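Local coordinates for oligopeptide-binding protein oppA (Lactococcus lactis, PDB 3DRF) that captures oligopeptides by closing around them like a Venus flytrap and serves as the receptor of an ABC transporter that takes them up, at residues A[522-525]-A[526-530]; A[360-363]-A[364-367]; A[479-482]-A[483-486]. All blocks are in the same frame, centred on the assembly; numbering follows the deposited sequence.

Contact 1 of 3, residues A[522-525]-A[526-530]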
loop_
_atom_site.group_PDB
_atom_site.type_symbol
_atom_site.label_atom_id
_atom_site.label_comp_id
_atom_site.label_asym_id
_atom_site.label_seq_id
_atom_site.Cartn_x
_atom_site.Cartn_y
_atom_site.Cartn_z
ATOM N N ALA A 522 -2.866 5.982 22.401
ATOM C CA ALA A 522 -3.828 5.360 21.509
ATOM C C ALA A 522 -3.148 4.428 20.506
ATOM O O ALA A 522 -3.609 3.371 20.293
ATOM C CB ALA A 522 -4.596 6.472 20.813
ATOM N N PHE A 523 -2.016 4.834 19.964
ATOM C CA PHE A 523 -1.237 3.965 19.063
ATOM C C PHE A 523 -0.738 2.707 19.790
ATOM O O PHE A 523 -0.757 1.675 19.230
ATOM C CB PHE A 523 -0.048 4.724 18.415
ATOM C CG PHE A 523 -0.361 5.286 17.030
ATOM C CD1 PHE A 523 -0.600 4.468 15.938
ATOM C CD2 PHE A 523 -0.414 6.652 16.834
ATOM C CE1 PHE A 523 -0.880 4.980 14.686
ATOM C CE2 PHE A 523 -0.667 7.190 15.559
ATOM C CZ PHE A 523 -0.917 6.342 14.499
ATOM N N VAL A 524 -0.296 2.846 21.029
ATOM C CA VAL A 524 0.178 1.664 21.788
ATOM C C VAL A 524 -1.004 0.682 22.011
ATOM O O VAL A 524 -0.859 -0.479 21.848
ATOM C CB VAL A 524 0.819 2.087 23.144
ATOM C CG1 VAL A 524 0.984 0.861 24.068
ATOM C CG2 VAL A 524 2.171 2.740 22.903
ATOM N N LYS A 525 -2.125 1.213 22.439
ATOM C CA LYS A 525 -3.331 0.376 22.702
ATOM C C LYS A 525 -3.767 -0.383 21.451
ATOM O O LYS A 525 -4.011 -1.542 21.519
ATOM C CB LYS A 525 -4.463 1.205 23.321
ATOM C CG LYS A 525 -5.694 0.324 23.652
ATOM C CD LYS A 525 -6.818 1.155 24.275
ATOM C CE LYS A 525 -7.939 0.303 24.869
ATOM N NZ LYS A 525 -8.646 -0.506 23.810
ATOM N N TYR A 526 -3.813 0.316 20.329
ATOM C CA TYR A 526 -4.094 -0.291 19.032
ATOM C C TYR A 526 -3.129 -1.440 18.687
ATOM O O TYR A 526 -3.539 -2.477 18.271
ATOM C CB TYR A 526 -3.974 0.805 17.970
ATOM C CG TYR A 526 -4.014 0.288 16.535
ATOM C CD1 TYR A 526 -5.154 -0.334 16.008
ATOM C CD2 TYR A 526 -2.904 0.427 15.705
ATOM C CE1 TYR A 526 -5.152 -0.793 14.666
ATOM C CE2 TYR A 526 -2.909 -0.028 14.405
ATOM C CZ TYR A 526 -4.026 -0.659 13.909
ATOM O OH TYR A 526 -4.060 -1.138 12.591
ATOM N N GLN A 527 -1.844 -1.191 18.859
ATOM C CA GLN A 527 -0.842 -2.229 18.581
ATOM C C GLN A 527 -1.016 -3.481 19.488
ATOM O O GLN A 527 -0.975 -4.573 19.042
ATOM C CB GLN A 527 0.583 -1.662 18.730
ATOM C CG GLN A 527 0.984 -0.620 17.605
ATOM C CD GLN A 527 2.283 0.135 17.958
ATOM O OE1 GLN A 527 3.350 -0.383 17.835
ATOM N NE2 GLN A 527 2.148 1.333 18.344
ATOM N N GLU A 528 -1.239 -3.250 20.771
ATOM C CA GLU A 528 -1.471 -4.334 21.716
ATOM C C GLU A 528 -2.770 -5.056 21.379
ATOM O O GLU A 528 -2.798 -6.240 21.376
ATOM C CB GLU A 528 -1.624 -3.757 23.141
ATOM C CG GLU A 528 -0.320 -3.189 23.809
ATOM C CD GLU A 528 -0.620 -2.407 25.080
ATOM O OE1 GLU A 528 -1.739 -1.964 25.307
ATOM O OE2 GLU A 528 0.328 -2.271 25.810
ATOM N N ASP A 529 -3.830 -4.318 21.076
ATOM C CA ASP A 529 -5.138 -4.947 20.844
ATOM C C ASP A 529 -5.141 -5.771 19.531
ATOM O O ASP A 529 -5.695 -6.814 19.490
ATOM C CB ASP A 529 -6.298 -3.907 20.817
ATOM C CG ASP A 529 -6.572 -3.304 22.178
ATOM O OD1 ASP A 529 -6.115 -3.798 23.193
ATOM O OD2 ASP A 529 -7.282 -2.305 22.147
ATOM N N MET A 530 -4.473 -5.294 18.511
ATOM C CA MET A 530 -4.405 -6.026 17.242
ATOM C C MET A 530 -3.628 -7.324 17.477
ATOM O O MET A 530 -3.980 -8.306 16.966
ATOM C CB MET A 530 -3.671 -5.181 16.192
ATOM C CG MET A 530 -4.633 -4.052 15.615
ATOM S SD MET A 530 -6.030 -4.751 14.551
ATOM C CE MET A 530 -5.197 -4.847 12.917
HETATM O O HOH W 1 -7.760 -3.493 25.298
#
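The carbonyl oxygen F523 O is gripped twice by the same residue. Q527 N reaches it at 3.1 Å as the ordinary i to i+4 bond of the helix, while the amide nitrogen Q527 NE2 comes in on the opposite face of the carbonyl plane, also 3.1 Å from F523 O. This second donor stands 74° out of the plane, well off the lone pairs, and its N-H is somewhat bent. Q527 can fold back in this way because CG lies beside its backbone N (chi1 -69°), which sends the extended chain toward the preceding turn. A glutamine suits the place because both ends of its buried amide are used: NE2 also bonds F368 O, and OE1 pairs with S359 OG.

Two residues on, on another side of the helix, K525 and D529 form an i to i+4 salt bridge, with K525 NZ 2.8 Å from D529 OD2. The lysine chain runs out straight and turns at its last torsion (chi4 -64°), bringing NZ to the syn side of OD2. A water sits 2.7 Å from D529 OD1. K525 also pairs with D504, and with E500 and D504 crowding D529, the lysine probably offsets much of the mutual repulsion. Beside this pair, the methyl V524 CG1 lies 3.6 Å from E528 OE2, a looser contact at the exposed surface.

The buried side of helix 516-533 faces its neighbours: A522, F523 and Y526 pack on helix 499-508, Y526 OH bonds Q481, F523 stacks on F368, and M530 joins Y526 against helix 482-485.

Contact 2 of 3, residues A[360-363]-A[364-367]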
loop_
_atom_site.group_PDB
_atom_site.type_symbol
_atom_site.label_atom_id
_atom_site.label_comp_id
_atom_site.label_asym_id
_atom_site.label_seq_id
_atom_site.Cartn_x
_atom_site.Cartn_y
_atom_site.Cartn_z
ATOM N N LEU A 360 2.210 -3.657 14.011
ATOM C CA LEU A 360 1.895 -3.157 12.675
ATOM C C LEU A 360 2.423 -1.756 12.336
ATOM O O LEU A 360 2.353 -1.343 11.242
ATOM C CB LEU A 360 0.366 -3.193 12.447
ATOM C CG LEU A 360 -0.281 -4.608 12.585
ATOM C CD1 LEU A 360 -1.826 -4.505 12.612
ATOM C CD2 LEU A 360 0.222 -5.504 11.441
ATOM N N ILE A 361 2.994 -1.093 13.308
ATOM C CA ILE A 361 3.519 0.280 13.093
ATOM C C ILE A 361 5.055 0.243 12.916
ATOM O O ILE A 361 5.751 -0.091 13.838
ATOM C CB ILE A 361 3.157 1.223 14.261
ATOM C CG1 ILE A 361 1.609 1.277 14.511
ATOM C CG2 ILE A 361 3.725 2.617 13.971
ATOM C CD1 ILE A 361 0.779 1.890 13.332
ATOM N N PRO A 362 5.560 0.604 11.769
ATOM C CA PRO A 362 6.983 0.382 11.506
ATOM C C PRO A 362 7.909 1.478 12.090
ATOM O O PRO A 362 7.461 2.507 12.405
ATOM C CB PRO A 362 7.078 0.355 9.968
ATOM C CG PRO A 362 5.992 1.236 9.527
ATOM C CD PRO A 362 4.841 0.966 10.531
ATOM N N PRO A 363 9.189 1.175 12.155
ATOM C CA PRO A 363 10.191 2.063 12.805
ATOM C C PRO A 363 10.305 3.445 12.217
ATOM O O PRO A 363 10.611 4.330 12.924
ATOM C CB PRO A 363 11.533 1.303 12.590
ATOM C CG PRO A 363 11.165 -0.152 12.527
ATOM C CD PRO A 363 9.748 -0.187 11.874
ATOM N N ILE A 364 10.048 3.604 10.934
ATOM C CA ILE A 364 10.069 4.951 10.344
ATOM C C ILE A 364 9.167 5.955 11.106
ATOM O O ILE A 364 9.468 7.091 11.196
ATOM C CB ILE A 364 9.749 4.920 8.827
ATOM C CG1 ILE A 364 10.045 6.311 8.209
ATOM C CG2 ILE A 364 8.311 4.421 8.556
ATOM C CD1 ILE A 364 10.194 6.284 6.787
ATOM N N PHE A 365 8.065 5.464 11.675
ATOM C CA PHE A 365 7.155 6.259 12.508
ATOM C C PHE A 365 7.568 6.187 13.988
ATOM O O PHE A 365 6.919 5.684 14.807
ATOM C CB PHE A 365 5.694 5.816 12.310
ATOM C CG PHE A 365 5.230 5.861 10.873
ATOM C CD1 PHE A 365 5.357 7.005 10.115
ATOM C CD2 PHE A 365 4.621 4.770 10.314
ATOM C CE1 PHE A 365 4.961 7.053 8.834
ATOM C CE2 PHE A 365 4.157 4.824 8.969
ATOM C CZ PHE A 365 4.346 5.970 8.244
ATOM N N LYS A 366 8.745 6.722 14.241
ATOM C CA LYS A 366 9.470 6.483 15.481
ATOM C C LYS A 366 8.726 7.005 16.697
ATOM O O LYS A 366 8.829 6.425 17.733
ATOM C CB LYS A 366 10.849 7.147 15.398
ATOM C CG LYS A 366 11.647 7.086 16.711
ATOM C CD LYS A 366 12.927 7.941 16.619
ATOM C CE LYS A 366 14.087 7.438 17.504
ATOM N NZ LYS A 366 13.829 7.516 18.932
ATOM N N GLN A 367 7.972 8.080 16.527
ATOM C CA GLN A 367 7.193 8.704 17.580
ATOM C C GLN A 367 6.074 7.769 18.119
ATOM O O GLN A 367 5.583 7.972 19.179
ATOM C CB GLN A 367 6.637 10.079 17.058
ATOM C CG GLN A 367 7.672 11.144 16.358
ATOM C CD GLN A 367 7.050 12.280 15.404
ATOM O OE1 GLN A 367 6.033 12.116 14.823
ATOM N NE2 GLN A 367 7.740 13.380 15.279
#
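P362 and F365 lie side by side and point the same way, the proline meeting the phenylalanine at the edge of its ring: P362 CD is 3.8 Å from F365 CD2, and P362 CG is almost as near. The ring's face is met by its neighbour in sequence, with I364 CG2 sitting 4.0 Å above the plane over its centre. That methyl occupies the crowded position between backbone N and carbonyl carbon (chi1 -169° for CG1), which turns it inward, where it also meets P362 CG at 4.1 Å. I361 crosses F365 at about a right angle, its CG2 4.1 Å from F365 CB. Compact, rigid or branched residues suit this apolar cluster, since each fills its place without a polar end to satisfy.

The backbone positions the cluster. F365 N donates to P362 O at 3.1 Å, a somewhat bent bond with the donor 36° out of the carbonyl plane. P363 fits the second position of this turn because its ring already fixes phi near the value the turn needs, and having no N-H it gives up no bond there.

Further out, F365 rests on P479 and M300, I364 on M300 and Y559, and both prolines on F541 of strand 536-549. Near the start of the segment, I361 N is hydrogen-bonded to S359 OG. The arrangement is a beta turn of residues 362-365, with near-helical angles at P363 and I364, running directly into an inverse gamma turn centred on F365, within the loop that follows strand 354-356.

Contact 3 of 3, residues A[479-482]-A[483-486]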
loop_
_atom_site.group_PDB
_atom_site.type_symbol
_atom_site.label_atom_id
_atom_site.label_comp_id
_atom_site.label_asym_id
_atom_site.label_seq_id
_atom_site.Cartn_x
_atom_site.Cartn_y
_atom_site.Cartn_z
ATOM N N PRO A 479 1.002 7.618 9.898
ATOM C CA PRO A 479 0.873 6.267 10.517
ATOM C C PRO A 479 -0.547 5.653 10.765
ATOM O O PRO A 479 -0.632 4.498 11.042
ATOM C CB PRO A 479 1.623 6.418 11.861
ATOM C CG PRO A 479 1.613 7.907 12.131
ATOM C CD PRO A 479 1.801 8.524 10.754
ATOM N N SER A 480 -1.592 6.466 10.692
ATOM C CA SER A 480 -2.959 5.932 10.849
ATOM C C SER A 480 -3.226 4.807 9.830
ATOM O O SER A 480 -2.894 4.911 8.688
ATOM C CB SER A 480 -3.978 7.069 10.672
ATOM O OG SER A 480 -5.270 6.506 10.943
ATOM N N GLN A 481 -3.830 3.752 10.332
ATOM C CA GLN A 481 -4.166 2.577 9.517
ATOM C C GLN A 481 -5.665 2.412 9.254
ATOM O O GLN A 481 -6.102 1.370 8.918
ATOM C CB GLN A 481 -3.541 1.294 10.094
ATOM C CG GLN A 481 -1.979 1.476 10.145
ATOM C CD GLN A 481 -1.270 0.183 10.527
ATOM O OE1 GLN A 481 -1.824 -0.700 11.172
ATOM N NE2 GLN A 481 -0.030 0.091 10.139
ATOM N N GLN A 482 -6.420 3.502 9.357
ATOM C CA GLN A 482 -7.831 3.515 8.899
ATOM C C GLN A 482 -7.970 2.971 7.504
ATOM O O GLN A 482 -8.907 2.292 7.253
ATOM C CB GLN A 482 -8.410 4.963 8.896
ATOM C CG GLN A 482 -8.560 5.589 10.342
ATOM C CD GLN A 482 -9.883 5.183 11.009
ATOM O OE1 GLN A 482 -10.538 4.307 10.592
ATOM N NE2 GLN A 482 -10.215 5.836 12.094
ATOM N N ASP A 483 -7.021 3.284 6.613
ATOM C CA ASP A 483 -7.214 2.927 5.197
ATOM C C ASP A 483 -6.799 1.458 4.913
ATOM O O ASP A 483 -7.003 0.983 3.862
ATOM C CB ASP A 483 -6.493 3.961 4.304
ATOM C CG ASP A 483 -7.170 5.363 4.342
ATOM O OD1 ASP A 483 -8.198 5.508 4.902
ATOM O OD2 ASP A 483 -6.567 6.215 3.732
ATOM N N LEU A 484 -6.274 0.773 5.902
ATOM C CA LEU A 484 -6.049 -0.690 5.853
ATOM C C LEU A 484 -7.160 -1.509 6.530
ATOM O O LEU A 484 -7.454 -2.587 6.095
ATOM C CB LEU A 484 -4.730 -1.016 6.548
ATOM C CG LEU A 484 -3.431 -0.422 5.966
ATOM C CD1 LEU A 484 -2.243 -1.019 6.703
ATOM C CD2 LEU A 484 -3.260 -0.694 4.442
ATOM N N PHE A 485 -7.718 -0.998 7.621
ATOM C CA PHE A 485 -8.550 -1.837 8.511
ATOM C C PHE A 485 -9.945 -1.290 8.860
ATOM O O PHE A 485 -10.700 -1.968 9.459
ATOM C CB PHE A 485 -7.796 -2.114 9.799
ATOM C CG PHE A 485 -6.534 -2.929 9.579
ATOM C CD1 PHE A 485 -6.577 -4.205 9.031
ATOM C CD2 PHE A 485 -5.334 -2.377 9.907
ATOM C CE1 PHE A 485 -5.420 -4.910 8.806
ATOM C CE2 PHE A 485 -4.108 -3.083 9.691
ATOM C CZ PHE A 485 -4.161 -4.337 9.142
ATOM N N SER A 486 -10.274 -0.078 8.458
ATOM C CA SER A 486 -11.608 0.459 8.824
ATOM C C SER A 486 -12.727 -0.420 8.229
ATOM O O SER A 486 -12.602 -1.027 7.201
ATOM C CB SER A 486 -11.768 1.957 8.444
ATOM O OG SER A 486 -11.793 2.165 7.021
HETATM O O HOH W 2 -5.311 5.538 7.091
#
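Q481 O, at the N-cap of the short helix 482-485, accepts two backbone donors, L484 N and F485 N, each 3.1 Å away; the first stands 62° out of the carbonyl plane, the second nearly along the C=O axis. A water bridges S480 O and D483 N at the opening turn. The Q481 side chain runs alongside F485, pointing the same way, and Q481 OE1 meets the ring edge in plane, 3.6 Å from F485 CE2, with amide and ring planes 54° apart. A glutamine can lie beside a phenylalanine here because its buried amide is satisfied further on, OE1 by Y526 and NE2 by L360 O.

This one-turn helix belongs to the solute-binding protein fold of the Venus-flytrap type and borders the ligand cavity: D483 and L484 pack on a polar side chain of the bound peptide, while D483 OD1 bonds T137 and S139.

At the helix end Q482 O also has two donors, S486 N at 3.0 Å and S486 OG at 2.9 Å, arriving from opposite faces of its plane. The chi1 of 68° swings OG back toward that carbonyl. Since OG also accepts from D138 N, an alanine here would probably leave Q482 O with one donor fewer and D138 N without its mate. Q482 OE1 touches S486 CB at 3.4 Å, and Q482 NE2 bonds N506.

Along the chain the three contacts come in series, none nested in or crossing another. Contact 2 comes first, closing a tight turn in the loop after strand 354-356; contact 3 follows, where the loop leaving strand 468-474 becomes helix 482-485; contact 1 lies last, within helix 516-533. In space they meet, with centres 13 to 14 Å apart. I361 bridges the other two: its CD1 is 3.8 Å from F523 CE1 of contact 1 and 3.7 Å from P479 O of contact 3. M530 CE reaches both L360 and F485. The loop after strand 354-356, the turn at helix 482-485 that touches the peptide, and helix 516-533 are thereby tied together.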